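Local structure of Doc8: Type I dockerin repeat domain from family 9 glycoside hydrolase WP_009982745[Ruminococcus flavefaciens] (Ruminococcus flavefaciens FD-1, 5M2S) at residues V25-A31 and Q68-D74. The protein binds two calcium ions and probably docks a family 9 glycoside hydrolase onto a cohesin of the cellulosome, as type I dockerins do. Residues are numbered along the deposited sequence; the frame is centred on the assembly and turned at random.
With CA (calcium ion), chain G; CA (calcium ion), chain F.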
loop_
_atom_site.group_PDB
_atom_site.type_symbol
_atom_site.label_atom_id
_atom_site.label_comp_id
_atom_site.label_asym_id
_atom_site.label_seq_id
_atom_site.Cartn_x
_atom_site.Cartn_y
_atom_site.Cartn_z
ATOM N N VAL B 25 2.996 -7.571 26.020
ATOM C CA VAL B 25 2.920 -6.827 24.755
ATOM C C VAL B 25 2.767 -5.333 25.031
ATOM O O VAL B 25 1.931 -4.942 25.855
ATOM C CB VAL B 25 1.710 -7.333 23.968
ATOM C CG1 VAL B 25 1.329 -6.404 22.833
ATOM C CG2 VAL B 25 1.978 -8.769 23.497
ATOM N N THR B 26 3.531 -4.500 24.335
ATOM C CA THR B 26 3.417 -3.056 24.496
ATOM C C THR B 26 2.308 -2.495 23.622
ATOM O O THR B 26 1.571 -1.607 24.017
ATOM C CB THR B 26 4.748 -2.332 24.178
ATOM O OG1 THR B 26 5.145 -2.593 22.825
ATOM C CG2 THR B 26 5.846 -2.840 25.082
ATOM N N LEU B 27 2.182 -3.025 22.415
ATOM C CA LEU B 27 1.180 -2.533 21.454
ATOM C C LEU B 27 0.988 -3.645 20.413
ATOM O O LEU B 27 1.961 -4.064 19.782
ATOM C CB LEU B 27 1.678 -1.251 20.779
ATOM C CG LEU B 27 0.689 -0.518 19.871
ATOM C CD1 LEU B 27 -0.526 -0.037 20.662
ATOM C CD2 LEU B 27 1.337 0.673 19.171
ATOM N N TRP B 28 -0.236 -4.159 20.296
ATOM C CA TRP B 28 -0.512 -5.277 19.378
ATOM C C TRP B 28 -0.266 -4.829 17.943
ATOM O O TRP B 28 -0.846 -3.835 17.497
ATOM C CB TRP B 28 -1.947 -5.788 19.514
ATOM C CG TRP B 28 -2.209 -6.586 20.745
ATOM C CD1 TRP B 28 -3.007 -6.243 21.802
ATOM C CD2 TRP B 28 -1.666 -7.877 21.049
ATOM N NE1 TRP B 28 -2.996 -7.254 22.757
ATOM C CE2 TRP B 28 -2.177 -8.269 22.311
ATOM C CE3 TRP B 28 -0.807 -8.740 20.370
ATOM C CZ2 TRP B 28 -1.852 -9.493 22.899
ATOM C CZ3 TRP B 28 -0.462 -9.962 20.961
ATOM C CH2 TRP B 28 -0.993 -10.326 22.220
ATOM N N GLY B 29 0.582 -5.573 17.237
ATOM C CA GLY B 29 0.935 -5.275 15.837
ATOM C C GLY B 29 2.233 -4.516 15.695
ATOM O O GLY B 29 2.773 -4.428 14.602
ATOM N N ASP B 30 2.771 -3.997 16.805
ATOM C CA ASP B 30 3.940 -3.118 16.722
ATOM C C ASP B 30 5.245 -3.911 16.730
ATOM O O ASP B 30 6.065 -3.825 17.662
ATOM C CB ASP B 30 3.925 -2.061 17.835
ATOM C CG ASP B 30 4.979 -1.001 17.658
ATOM O OD1 ASP B 30 5.537 -0.854 16.520
ATOM O OD2 ASP B 30 5.264 -0.319 18.703
ATOM N N ALA B 31 5.440 -4.637 15.628
ATOM C CA ALA B 31 6.574 -5.531 15.430
ATOM C C ALA B 31 7.901 -4.807 15.373
ATOM O O ALA B 31 8.940 -5.401 15.714
ATOM C CB ALA B 31 6.339 -6.384 14.196
ATOM N N GLN B 68 10.874 -8.136 21.792
ATOM C CA GLN B 68 9.638 -7.440 22.116
ATOM C C GLN B 68 8.796 -7.311 20.853
ATOM O O GLN B 68 7.560 -7.489 20.888
ATOM C CB GLN B 68 9.905 -6.056 22.713
ATOM C CG GLN B 68 8.628 -5.334 23.120
ATOM C CD GLN B 68 7.898 -6.064 24.237
ATOM O OE1 GLN B 68 8.441 -6.234 25.326
ATOM N NE2 GLN B 68 6.684 -6.522 23.975
ATOM N N GLY B 69 9.464 -7.049 19.732
ATOM C CA GLY B 69 8.779 -6.964 18.454
ATOM C C GLY B 69 8.095 -8.280 18.059
ATOM O O GLY B 69 6.983 -8.276 17.491
ATOM N N GLU B 70 8.741 -9.410 18.335
ATOM C CA GLU B 70 8.135 -10.708 18.050
ATOM C C GLU B 70 6.936 -10.982 18.924
ATOM O O GLU B 70 6.011 -11.686 18.497
ATOM C CB GLU B 70 9.145 -11.847 18.178
ATOM C CG GLU B 70 10.222 -11.770 17.123
ATOM C CD GLU B 70 11.020 -13.039 16.990
ATOM O OE1 GLU B 70 11.191 -13.737 18.017
ATOM O OE2 GLU B 70 11.431 -13.336 15.841
ATOM N N LEU B 71 6.956 -10.502 20.159
ATOM C CA LEU B 71 5.766 -10.622 21.031
ATOM C C LEU B 71 4.645 -9.739 20.497
ATOM O O LEU B 71 3.519 -10.203 20.353
ATOM C CB LEU B 71 6.058 -10.244 22.480
ATOM C CG LEU B 71 7.026 -11.200 23.182
ATOM C CD1 LEU B 71 7.386 -10.689 24.571
ATOM C CD2 LEU B 71 6.431 -12.585 23.299
ATOM N N ASN B 72 4.960 -8.480 20.207
ATOM C CA ASN B 72 3.948 -7.556 19.688
ATOM C C ASN B 72 3.341 -7.993 18.363
ATOM O O ASN B 72 2.161 -7.768 18.087
ATOM C CB ASN B 72 4.546 -6.166 19.459
ATOM C CG ASN B 72 4.933 -5.465 20.745
ATOM O OD1 ASN B 72 4.560 -5.869 21.856
ATOM N ND2 ASN B 72 5.678 -4.379 20.594
ATOM N N GLY B 73 4.171 -8.594 17.535
ATOM C CA GLY B 73 3.780 -8.969 16.207
ATOM C C GLY B 73 2.973 -10.235 16.079
ATOM O O GLY B 73 2.447 -10.512 14.998
ATOM N N ASP B 74 2.845 -10.982 17.168
ATOM C CA ASP B 74 2.167 -12.299 17.138
ATOM C C ASP B 74 0.670 -12.078 17.326
ATOM O O ASP B 74 0.086 -12.390 18.380
ATOM C CB ASP B 74 2.750 -13.240 18.193
ATOM C CG ASP B 74 2.193 -14.651 18.100
ATOM O OD1 ASP B 74 1.467 -14.946 17.113
ATOM O OD2 ASP B 74 2.495 -15.465 19.012
HETATM CA CA CA G . 5.311 -0.099 14.391
HETATM CA CA CA F . 1.382 -15.731 14.976
HETATM O O HOH W 1 0.637 -16.781 12.926
HETATM O O HOH W 2 5.737 1.100 12.372
#
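In the two-calcium fold of a type I dockerin, the stretches leading into the two calcium loops pack against each other, and Asn-72 is the hub where they meet. Its carboxamide is gripped through both ends by segment 25-31. OD1 of Asn-72 accepts the backbone N-H of Thr-26 at 3.0 Å and, from the opposite face of its plane, NE2 of Gln-68; a bend at chi2 (64°) turns the Gln-68 amide back toward Asn-72, and the same NE2 also donates to O of Asn-24. ND2 of Asn-72 donates to OG1 of Thr-26 at 2.9 Å and, nearly straight (163°), to the carbonyl O of Asp-30 at 3.0 Å. Four bonds therefore fix the rotation of this buried amide. The type II turn 27-30 offers N of Gly-29 to O of Asn-72 at 2.8 Å. The backbones come close where CA of Gly-69 lies 3.2 Å from O of Ala-31. Val-25 lays CG1 over one face of the Trp-28 ring. Asp-30 and Asp-74 each give OD1 to a different calcium, so the contact bridges the two sites; their carboxylates also pair with Gly-35 and Gly-79, respectively. Helix 67-72 packs on the loop preceding helix 39-50, onto which Ala-31 turns its methyl.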